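Local coordinates for O-methyltransferase, SAM-dependent (Legionella pneumophila subsp. pneumophila, PDB 3R3H), which is probably an O-methyltransferase that transfers a methyl group from S-adenosylmethionine to a hydroxyl of an acceptor whose identity is not established, at residues A[41-46]-A[68-73]; A[151-156]-A[200-205]; A[61-66]-A[134-139]; A[22-27]-A[106-111]. All blocks are in the same frame, centred on the assembly; numbering follows the deposited sequence.

Contact 1: residues A[41-46]-A[68-73]; sequences NMQVAP and GTFTGY
The Phe70 ring meets the carboxamide end of Gln43 at its edge, close to the ring plane, while one of its faces lies over Gly68 CA, 3.6 Å above the plane and offset toward the rim. The ring of Tyr73 is approached obliquely: Val44 CG1 comes to 4.2 Å from Tyr73 CD1, and Pro46 CA lies 3.6 Å from Tyr73 OH. With CG of Tyr73 anti to its backbone N (chi1 179°), the ring reaches along Val44 to Pro46, and its hydroxyl goes on to hydrogen-bond Glu23. The Gln43 side chain slides past Thr71 in the opposite direction, with Gln43 CG 3.7 Å from Thr71 CG2. The bend at chi2 brings its carboxamide alongside the 70-71 backbone; Gln43 CD is 3.5 Å from Thr71 N. Segment 68-73 directly follows strand 63-68, and this place together with the sequence GTFTG is consistent with the glycine-rich loop (motif I) of Rossmann-like methyltransferases, which in relatives wraps round S-adenosylmethionine. Separately, Gly68 and Gly72 both have positive phi, at backbone angles a side chain would hardly tolerate. Gly72 N-caps helix 73-80, and Phe70 N is hydrogen-bonded to Asp92. Segment 41-46 runs nearly parallel to this loop, 16° apart end to end, and enters helix 46-59 through Ala45 at its N-cap. At the solvent-facing end, Met42 crosses Thr69 at about a right angle, with Met42 CG 3.4 Å from Thr69 OG1; the chain bends beyond CG.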
# COMPACT_ATOMS: atom_id res chain seq x y z
N ASN A 41 9.41 -3.60 19.54
CA ASN A 41 8.23 -2.74 19.40
C ASN A 41 8.41 -1.65 18.35
O ASN A 41 7.49 -1.38 17.58
CB ASN A 41 7.87 -2.08 20.73
CG ASN A 41 7.25 -3.06 21.72
OD1 ASN A 41 6.28 -3.76 21.41
ND2 ASN A 41 7.81 -3.10 22.94
N MET A 42 9.59 -1.02 18.32
CA MET A 42 9.85 0.03 17.33
C MET A 42 10.06 -0.60 15.96
O MET A 42 10.20 0.09 14.95
CB MET A 42 11.11 0.85 17.69
CG MET A 42 11.81 0.46 18.99
SD MET A 42 11.51 1.63 20.34
CE MET A 42 12.85 2.79 20.14
N GLN A 43 10.07 -1.93 15.94
CA GLN A 43 10.29 -2.68 14.72
C GLN A 43 9.07 -2.81 13.82
O GLN A 43 7.96 -3.09 14.29
CB GLN A 43 10.86 -4.05 15.07
CG GLN A 43 12.34 -4.21 14.75
CD GLN A 43 13.14 -2.92 14.89
OE1 GLN A 43 13.13 -2.26 15.93
NE2 GLN A 43 13.86 -2.56 13.82
N VAL A 44 9.29 -2.60 12.53
CA VAL A 44 8.23 -2.69 11.54
C VAL A 44 7.61 -4.10 11.68
O VAL A 44 8.28 -5.03 12.12
CB VAL A 44 8.82 -2.41 10.10
CG1 VAL A 44 9.42 -3.67 9.49
CG2 VAL A 44 7.76 -1.83 9.20
N ALA A 45 6.33 -4.23 11.36
CA ALA A 45 5.66 -5.52 11.49
C ALA A 45 5.98 -6.37 10.27
O ALA A 45 6.23 -5.85 9.19
CB ALA A 45 4.17 -5.34 11.61
N PRO A 46 5.97 -7.70 10.45
CA PRO A 46 6.25 -8.68 9.39
C PRO A 46 5.66 -8.35 8.02
O PRO A 46 6.37 -8.43 7.02
CB PRO A 46 5.70 -9.97 9.96
CG PRO A 46 5.98 -9.83 11.41
CD PRO A 46 5.61 -8.39 11.71
N GLY A 68 15.93 5.09 11.84
CA GLY A 68 15.16 4.60 12.97
C GLY A 68 16.01 3.93 14.01
O GLY A 68 17.24 4.02 13.99
N THR A 69 15.35 3.27 14.95
CA THR A 69 16.03 2.55 16.01
C THR A 69 15.69 1.10 15.63
O THR A 69 14.57 0.60 15.87
CB THR A 69 15.49 2.93 17.41
OG1 THR A 69 14.16 2.42 17.57
CG2 THR A 69 15.46 4.44 17.57
N PHE A 70 16.68 0.45 15.01
CA PHE A 70 16.52 -0.90 14.48
C PHE A 70 17.19 -2.09 15.12
O PHE A 70 18.17 -1.99 15.87
CB PHE A 70 16.98 -0.89 13.03
CG PHE A 70 16.34 0.16 12.18
CD1 PHE A 70 14.95 0.19 12.01
CD2 PHE A 70 17.12 1.07 11.48
CE1 PHE A 70 14.36 1.09 11.14
CE2 PHE A 70 16.55 2.00 10.60
CZ PHE A 70 15.16 2.00 10.43
N THR A 71 16.63 -3.25 14.77
CA THR A 71 17.14 -4.55 15.18
C THR A 71 17.91 -5.04 13.93
O THR A 71 18.81 -5.88 14.02
CB THR A 71 16.01 -5.58 15.51
OG1 THR A 71 15.07 -5.66 14.42
CG2 THR A 71 15.31 -5.20 16.81
N GLY A 72 17.54 -4.47 12.77
CA GLY A 72 18.19 -4.84 11.53
C GLY A 72 17.29 -5.71 10.68
O GLY A 72 17.71 -6.22 9.64
N TYR A 73 16.04 -5.86 11.12
CA TYR A 73 15.02 -6.67 10.44
C TYR A 73 14.50 -6.01 9.16
O TYR A 73 14.46 -6.65 8.10
CB TYR A 73 13.85 -6.93 11.39
CG TYR A 73 12.70 -7.74 10.81
CD1 TYR A 73 11.77 -7.17 9.95
CD2 TYR A 73 12.56 -9.08 11.13
CE1 TYR A 73 10.72 -7.92 9.40
CE2 TYR A 73 11.52 -9.85 10.59
CZ TYR A 73 10.61 -9.27 9.73
OH TYR A 73 9.61 -10.05 9.20

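Contact 2: residues A[151-156]-A[200-205]; sequences NYYELA and DSRVFV
Arg202 bridges two carboxylates, one on each segment. Its NH2 donates to Glu154 OE2 at 3.0 Å, 164° at the hydrogen, on the syn side of the carboxylate and with OE2 in the guanidinium plane; a weak bond from NH1 to Glu154 OE1 makes the contact two-pronged, and the carboxylate and guanidinium are nearly coplanar, 20° apart. Asp200 is gripped side-on through NE and NH2, the shortest of these bonds being Arg202 NH2 to Asp200 OD2 at 2.8 Å. Asp200 OD1 also accepts from Arg202 N at 2.7 Å, closing an Asx turn that leads into strand 203-208. Tyr153 donates its hydroxyl to Asp200 OD2 at 3.0 Å from above the carboxylate plane, 57° out of it. CG of Tyr153 stands anti to the backbone N, which sends the phenol from helix 149-159 to the strand, where Tyr153 OH is 3.6 Å from Val203 CG2. Leu193 and Ile197 of helix 185-198 pack on the same ring. The carbonyl of Asp200 receives a weak bond from Arg22 of the second subunit. Three donors converge on Asp200 OD2, and Arg202 lies between Glu154 OE2 and Asp200 OD2, 5.2 Å apart, so the network probably stabilises both carboxylates in their charged form.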
# COMPACT_ATOMS: atom_id res chain seq x y z
N ASN A 151 12.43 17.86 9.74
CA ASN A 151 13.73 17.94 9.10
C ASN A 151 13.92 16.74 8.19
O ASN A 151 14.42 16.87 7.07
CB ASN A 151 14.80 17.96 10.18
CG ASN A 151 14.68 19.18 11.05
OD1 ASN A 151 14.98 20.29 10.62
ND2 ASN A 151 14.22 18.99 12.28
N TYR A 152 13.50 15.57 8.69
CA TYR A 152 13.64 14.33 7.94
C TYR A 152 12.82 14.37 6.65
O TYR A 152 13.30 13.95 5.59
CB TYR A 152 13.25 13.13 8.81
CG TYR A 152 14.17 12.89 9.99
CD1 TYR A 152 15.53 13.22 9.93
CD2 TYR A 152 13.68 12.34 11.19
CE1 TYR A 152 16.37 13.03 11.03
CE2 TYR A 152 14.51 12.14 12.29
CZ TYR A 152 15.85 12.49 12.20
OH TYR A 152 16.65 12.35 13.30
N TYR A 153 11.60 14.89 6.74
CA TYR A 153 10.71 14.98 5.58
C TYR A 153 11.34 15.83 4.49
O TYR A 153 11.40 15.43 3.33
CB TYR A 153 9.37 15.60 5.99
CG TYR A 153 8.39 15.78 4.85
CD1 TYR A 153 8.03 14.71 4.03
CD2 TYR A 153 7.79 17.02 4.62
CE1 TYR A 153 7.08 14.87 3.01
CE2 TYR A 153 6.84 17.19 3.61
CZ TYR A 153 6.49 16.11 2.81
OH TYR A 153 5.52 16.25 1.84
N GLU A 154 11.81 17.00 4.88
CA GLU A 154 12.45 17.93 3.94
C GLU A 154 13.68 17.33 3.29
O GLU A 154 13.85 17.42 2.08
CB GLU A 154 12.81 19.22 4.67
CG GLU A 154 11.60 20.03 5.09
CD GLU A 154 10.75 20.45 3.90
OE1 GLU A 154 11.33 20.93 2.89
OE2 GLU A 154 9.51 20.30 3.97
N LEU A 155 14.54 16.75 4.13
CA LEU A 155 15.77 16.10 3.68
C LEU A 155 15.44 14.97 2.70
O LEU A 155 16.03 14.88 1.62
CB LEU A 155 16.49 15.54 4.91
CG LEU A 155 17.90 15.98 5.31
CD1 LEU A 155 18.28 17.31 4.70
CD2 LEU A 155 17.97 16.04 6.83
N ALA A 156 14.49 14.12 3.08
CA ALA A 156 14.06 12.99 2.26
C ALA A 156 13.59 13.47 0.89
O ALA A 156 13.75 12.77 -0.12
CB ALA A 156 12.94 12.23 2.96
N ASP A 200 0.97 20.49 1.43
CA ASP A 200 2.11 20.41 0.52
C ASP A 200 1.64 20.17 -0.91
O ASP A 200 0.94 19.19 -1.19
CB ASP A 200 3.05 19.28 0.92
CG ASP A 200 4.41 19.41 0.28
OD1 ASP A 200 4.50 19.76 -0.92
OD2 ASP A 200 5.41 19.16 0.98
N SER A 201 2.03 21.05 -1.82
CA SER A 201 1.63 20.94 -3.22
C SER A 201 2.65 20.19 -4.07
O SER A 201 2.37 19.83 -5.20
CB SER A 201 1.39 22.33 -3.81
OG SER A 201 2.57 23.12 -3.82
N ARG A 202 3.83 19.95 -3.49
CA ARG A 202 4.96 19.27 -4.14
C ARG A 202 4.93 17.76 -4.40
O ARG A 202 5.76 17.24 -5.14
CB ARG A 202 6.23 19.53 -3.33
CG ARG A 202 6.59 20.97 -3.15
CD ARG A 202 7.82 21.07 -2.26
NE ARG A 202 7.52 20.61 -0.91
CZ ARG A 202 8.36 20.73 0.12
NH1 ARG A 202 9.55 21.29 -0.04
NH2 ARG A 202 7.99 20.30 1.33
N VAL A 203 3.98 17.06 -3.79
CA VAL A 203 3.97 15.61 -3.93
C VAL A 203 2.61 14.94 -4.00
O VAL A 203 1.60 15.52 -3.62
CB VAL A 203 4.73 14.99 -2.73
CG1 VAL A 203 6.20 15.42 -2.75
CG2 VAL A 203 4.08 15.45 -1.41
N PHE A 204 2.59 13.71 -4.52
CA PHE A 204 1.38 12.90 -4.57
C PHE A 204 1.36 12.30 -3.17
O PHE A 204 2.41 12.16 -2.54
CB PHE A 204 1.48 11.79 -5.61
CG PHE A 204 1.65 12.28 -7.03
CD1 PHE A 204 0.68 13.10 -7.62
CD2 PHE A 204 2.77 11.91 -7.77
CE1 PHE A 204 0.83 13.53 -8.94
CE2 PHE A 204 2.92 12.35 -9.10
CZ PHE A 204 1.96 13.15 -9.68
N VAL A 205 0.20 11.93 -2.67
CA VAL A 205 0.11 11.44 -1.31
C VAL A 205 -1.01 10.43 -1.06
O VAL A 205 -2.06 10.49 -1.69
CB VAL A 205 -0.07 12.66 -0.36
CG1 VAL A 205 -0.76 12.27 0.92
CG2 VAL A 205 1.28 13.30 -0.08

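Contact 3: residues A[61-66]-A[134-139]; sequences AKKVLE and EHQFDF
Leu65 lies across Phe137, its CB poised almost over the middle of the aromatic face: CB is 3.5 Å from the ring centroid and 11° off the normal, a CH-pi contact. The side chains cross obliquely, so that Leu65 CD1 and CD2 extend over the outer part of the same ring, while Gln136 CB occupies the opposite face. Lys63, CG anti to its backbone N (chi1 -160°) and extended beyond, lays its methylene chain by the same phenylalanine, with Lys63 CG 3.6 Å from Phe137 CE1. On the other side of the strand Val64 and Phe139 lie side by side and point the same way; Val64 CG1 meets the edge of the Phe139 ring at 3.8 Å from Phe139 CD2. These two residues form a parallel beta bridge. One of the flanking backbone bonds is as expected, Leu65 N to Phe139 O at 3.0 Å, but Lys63 O takes its 3.0 Å bond from Asp138 N, the residue before the bridge, where strand 137-143 turns a corner. That turn points the Asp138 side chain at the start of the partner strand, where CB packs on Ala61 CB and OD2 receives weak bonds from the backbone N of both Lys62 and Lys63. Strand 63-68 is thus joined to strand 137-143 in the parallel part of the Rossmann-like sheet, with strand 87-92 hydrogen-bonded along its other edge. Helix 149-159 packs through Leu159 on Leu65 and Phe137, whereas Met78 of helix 73-80 packs on Val64 on the other face.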
# COMPACT_ATOMS: atom_id res chain seq x y z
N ALA A 61 13.69 -0.16 -7.42
CA ALA A 61 14.74 0.49 -6.67
C ALA A 61 16.07 -0.23 -6.72
O ALA A 61 16.12 -1.46 -6.72
CB ALA A 61 14.30 0.67 -5.22
N LYS A 62 17.13 0.57 -6.75
CA LYS A 62 18.50 0.09 -6.76
C LYS A 62 19.16 0.54 -5.46
O LYS A 62 20.05 -0.12 -4.94
CB LYS A 62 19.27 0.69 -7.96
CG LYS A 62 18.90 0.07 -9.29
CD LYS A 62 19.45 -1.34 -9.40
CE LYS A 62 18.78 -2.10 -10.53
NZ LYS A 62 17.32 -2.30 -10.29
N LYS A 63 18.69 1.67 -4.93
CA LYS A 63 19.23 2.22 -3.70
C LYS A 63 18.09 2.61 -2.74
O LYS A 63 17.17 3.34 -3.11
CB LYS A 63 20.11 3.43 -4.04
CG LYS A 63 21.12 3.81 -2.96
CD LYS A 63 22.10 4.86 -3.49
CE LYS A 63 23.12 5.26 -2.43
NZ LYS A 63 24.18 6.18 -2.97
N VAL A 64 18.18 2.12 -1.52
CA VAL A 64 17.17 2.36 -0.49
C VAL A 64 17.78 2.95 0.77
O VAL A 64 18.92 2.66 1.11
CB VAL A 64 16.44 1.05 -0.15
CG1 VAL A 64 15.61 1.22 1.11
CG2 VAL A 64 15.56 0.65 -1.32
N LEU A 65 17.01 3.78 1.47
CA LEU A 65 17.47 4.41 2.70
C LEU A 65 16.41 4.29 3.78
O LEU A 65 15.21 4.42 3.49
CB LEU A 65 17.77 5.89 2.45
CG LEU A 65 18.20 6.69 3.68
CD1 LEU A 65 19.66 6.41 3.93
CD2 LEU A 65 17.99 8.18 3.47
N GLU A 66 16.82 4.02 5.01
CA GLU A 66 15.88 3.94 6.12
C GLU A 66 16.53 4.56 7.35
O GLU A 66 17.75 4.66 7.42
CB GLU A 66 15.45 2.50 6.40
CG GLU A 66 16.56 1.52 6.57
CD GLU A 66 16.13 0.33 7.45
OE1 GLU A 66 14.94 -0.06 7.38
OE2 GLU A 66 16.99 -0.21 8.19
N GLU A 134 21.86 14.88 -4.30
CA GLU A 134 20.45 14.83 -3.96
C GLU A 134 19.55 13.66 -4.40
O GLU A 134 18.96 12.99 -3.55
CB GLU A 134 19.78 16.17 -4.33
CG GLU A 134 20.16 17.32 -3.35
CD GLU A 134 19.27 18.57 -3.45
OE1 GLU A 134 18.17 18.48 -4.04
OE2 GLU A 134 19.67 19.64 -2.92
N HIS A 135 19.43 13.38 -5.68
CA HIS A 135 18.53 12.30 -6.05
C HIS A 135 19.19 10.94 -6.13
O HIS A 135 19.54 10.45 -7.19
CB HIS A 135 17.79 12.69 -7.33
CG HIS A 135 17.06 14.00 -7.21
ND1 HIS A 135 16.32 14.55 -8.23
CD2 HIS A 135 16.97 14.87 -6.17
CE1 HIS A 135 15.81 15.70 -7.83
NE2 HIS A 135 16.19 15.92 -6.59
N GLN A 136 19.34 10.34 -4.95
CA GLN A 136 20.00 9.04 -4.73
C GLN A 136 19.13 7.84 -4.44
O GLN A 136 19.39 6.73 -4.91
CB GLN A 136 20.95 9.14 -3.55
CG GLN A 136 22.25 9.82 -3.77
CD GLN A 136 23.06 9.82 -2.50
OE1 GLN A 136 22.75 10.55 -1.55
NE2 GLN A 136 24.10 8.99 -2.45
N PHE A 137 18.11 8.04 -3.62
CA PHE A 137 17.26 6.94 -3.22
C PHE A 137 15.93 6.82 -3.93
O PHE A 137 15.19 7.79 -4.08
CB PHE A 137 17.06 7.01 -1.71
CG PHE A 137 18.35 7.03 -0.94
CD1 PHE A 137 19.11 5.87 -0.80
CD2 PHE A 137 18.85 8.23 -0.43
CE1 PHE A 137 20.34 5.89 -0.15
CE2 PHE A 137 20.07 8.28 0.22
CZ PHE A 137 20.83 7.10 0.36
N ASP A 138 15.64 5.60 -4.36
CA ASP A 138 14.41 5.28 -5.06
C ASP A 138 13.33 5.03 -4.03
O ASP A 138 12.14 5.15 -4.31
CB ASP A 138 14.62 4.02 -5.91
CG ASP A 138 15.67 4.23 -6.99
OD1 ASP A 138 15.29 4.78 -8.06
OD2 ASP A 138 16.85 3.87 -6.78
N PHE A 139 13.75 4.66 -2.82
CA PHE A 139 12.81 4.40 -1.74
C PHE A 139 13.44 4.81 -0.41
O PHE A 139 14.55 4.40 -0.07
CB PHE A 139 12.40 2.92 -1.70
CG PHE A 139 11.49 2.58 -0.55
CD1 PHE A 139 10.20 3.09 -0.50
CD2 PHE A 139 11.93 1.80 0.50
CE1 PHE A 139 9.37 2.84 0.60
CE2 PHE A 139 11.12 1.53 1.61
CZ PHE A 139 9.83 2.06 1.66

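Contact 4: residues A[22-27]-A[106-111]; sequences REHPAL and REAKQE
Ala26 and Ala108 meet methyl to methyl, CB to CB 3.6 Å, where their backbones come nearest at 5.9 Å between CA atoms. The Ala108 methyl also touches His24: His24 CE1 lies 3.7 Å from Ala108 CB in an oblique approach to the imidazole. Next to this small apolar patch Glu107 extends past Ala26, with Glu107 OE1 3.7 Å from Ala26 CA; CG anti to the backbone N and an extended chain beyond carry the carboxylate there. No hydrogen bond crosses between the segments, so the contact is one of van der Waals packing. What positions it is local on each side. His24 is the N-cap of helix 25-32: its ND1 accepts from Ala26 N at 3.1 Å, with a donor angle of 150° and Ala26 N lying 14° out of the imidazole plane. This bond implies that ND1 carries no proton, and it restrains the ring, which has Pro25 CD over one face. Ala108 is set by the end of helix 102-107, where Lys109, at positive phi (63°), closes the last turn with a bond from its N to Arg106 O. Farther out, Glu23 forms a salt bridge with Arg31 of helix 25-32, while Gln110 packs on Leu76, Ser79 and Leu80 of helix 73-80. The whole joins a side-chain-capped helix N-terminus to a Schellman motif at a helix C-terminus, at the periphery of the Rossmann-like domain.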
# COMPACT_ATOMS: atom_id res chain seq x y z
N ARG A 22 5.26 -14.47 3.86
CA ARG A 22 6.20 -15.36 3.20
C ARG A 22 7.57 -14.87 3.65
O ARG A 22 8.36 -14.33 2.86
CB ARG A 22 5.99 -15.31 1.67
CG ARG A 22 4.92 -16.31 1.20
CD ARG A 22 3.95 -15.77 0.13
NE ARG A 22 4.48 -15.82 -1.23
CZ ARG A 22 3.82 -16.31 -2.27
NH1 ARG A 22 2.59 -16.78 -2.12
NH2 ARG A 22 4.38 -16.32 -3.47
N GLU A 23 7.82 -15.07 4.94
CA GLU A 23 9.04 -14.65 5.63
C GLU A 23 10.26 -15.53 5.42
O GLU A 23 10.19 -16.75 5.47
CB GLU A 23 8.72 -14.55 7.11
CG GLU A 23 9.74 -13.83 7.93
CD GLU A 23 9.23 -13.62 9.33
OE1 GLU A 23 8.80 -14.61 9.95
OE2 GLU A 23 9.25 -12.47 9.81
N HIS A 24 11.40 -14.89 5.18
CA HIS A 24 12.65 -15.59 4.97
C HIS A 24 13.21 -16.01 6.34
O HIS A 24 13.17 -15.23 7.30
CB HIS A 24 13.62 -14.68 4.25
CG HIS A 24 14.94 -15.30 3.95
ND1 HIS A 24 15.87 -15.60 4.93
CD2 HIS A 24 15.51 -15.66 2.77
CE1 HIS A 24 16.95 -16.10 4.37
NE2 HIS A 24 16.76 -16.15 3.06
N PRO A 25 13.72 -17.25 6.44
CA PRO A 25 14.28 -17.81 7.69
C PRO A 25 15.16 -16.90 8.54
O PRO A 25 14.99 -16.84 9.77
CB PRO A 25 15.03 -19.06 7.21
CG PRO A 25 15.16 -18.88 5.71
CD PRO A 25 13.88 -18.21 5.34
N ALA A 26 16.10 -16.21 7.91
CA ALA A 26 17.00 -15.30 8.61
C ALA A 26 16.17 -14.18 9.23
O ALA A 26 16.46 -13.72 10.33
CB ALA A 26 18.02 -14.74 7.66
N LEU A 27 15.13 -13.75 8.51
CA LEU A 27 14.24 -12.70 9.00
C LEU A 27 13.51 -13.22 10.24
O LEU A 27 13.61 -12.64 11.33
CB LEU A 27 13.19 -12.33 7.95
CG LEU A 27 13.51 -11.29 6.90
CD1 LEU A 27 12.31 -11.11 5.99
CD2 LEU A 27 13.88 -9.99 7.59
N ARG A 106 24.46 -12.18 6.96
CA ARG A 106 25.38 -13.10 6.28
C ARG A 106 24.64 -14.37 5.89
O ARG A 106 24.70 -14.83 4.75
CB ARG A 106 26.53 -13.52 7.21
CG ARG A 106 27.34 -12.39 7.77
CD ARG A 106 28.56 -12.12 6.95
NE ARG A 106 29.14 -10.82 7.25
CZ ARG A 106 29.46 -10.40 8.48
NH1 ARG A 106 29.26 -11.19 9.53
NH2 ARG A 106 29.98 -9.18 8.64
N GLU A 107 23.98 -14.95 6.89
CA GLU A 107 23.22 -16.16 6.73
C GLU A 107 22.30 -16.04 5.53
O GLU A 107 22.10 -17.00 4.79
CB GLU A 107 22.42 -16.42 8.00
CG GLU A 107 21.39 -17.54 7.92
CD GLU A 107 20.50 -17.58 9.16
OE1 GLU A 107 19.36 -18.10 9.05
OE2 GLU A 107 20.93 -17.10 10.25
N ALA A 108 21.75 -14.84 5.33
CA ALA A 108 20.84 -14.58 4.21
C ALA A 108 21.53 -13.99 2.99
O ALA A 108 20.86 -13.65 2.01
CB ALA A 108 19.70 -13.68 4.67
N LYS A 109 22.86 -13.86 3.03
CA LYS A 109 23.62 -13.31 1.91
C LYS A 109 23.30 -11.86 1.55
O LYS A 109 23.14 -11.54 0.37
CB LYS A 109 23.40 -14.17 0.67
CG LYS A 109 23.88 -15.59 0.82
CD LYS A 109 25.39 -15.65 0.91
CE LYS A 109 25.82 -17.06 1.28
NZ LYS A 109 25.09 -18.05 0.44
N GLN A 110 23.22 -11.00 2.56
CA GLN A 110 22.90 -9.60 2.31
C GLN A 110 23.88 -8.60 2.91
O GLN A 110 23.86 -7.44 2.53
CB GLN A 110 21.49 -9.29 2.84
CG GLN A 110 20.42 -10.32 2.48
CD GLN A 110 20.14 -10.40 0.98
OE1 GLN A 110 19.38 -11.24 0.53
NE2 GLN A 110 20.75 -9.51 0.21
N GLU A 111 24.73 -9.03 3.83
CA GLU A 111 25.66 -8.12 4.48
C GLU A 111 26.48 -7.29 3.49
O GLU A 111 27.05 -6.26 3.86
CB GLU A 111 26.61 -8.89 5.42

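How the contacts relate
Contact 3 holds the framework, pairing two parallel strands of the sheet, and contact 1 takes over where strand 63-68 ends and its glycine-rich loop begins. Contacts 1 and 4 touch through Tyr73 and segment 22-27. Contact 2, on the opposite side of the chain's centre from contact 4 with about 32 Å between centres, joins helix 149-159 to the far edge strand of the same sheet. Contact 2 is buried; the other three are partly buried, contact 4 lying farthest from the centre of the chain. The chemistry differs accordingly: backbone bonds and aromatic packing in contact 3, loop against loop in contact 1, a charged network in contact 2, alanine methyls in contact 4. Segments 22-27 and 200-205 also meet across subunits.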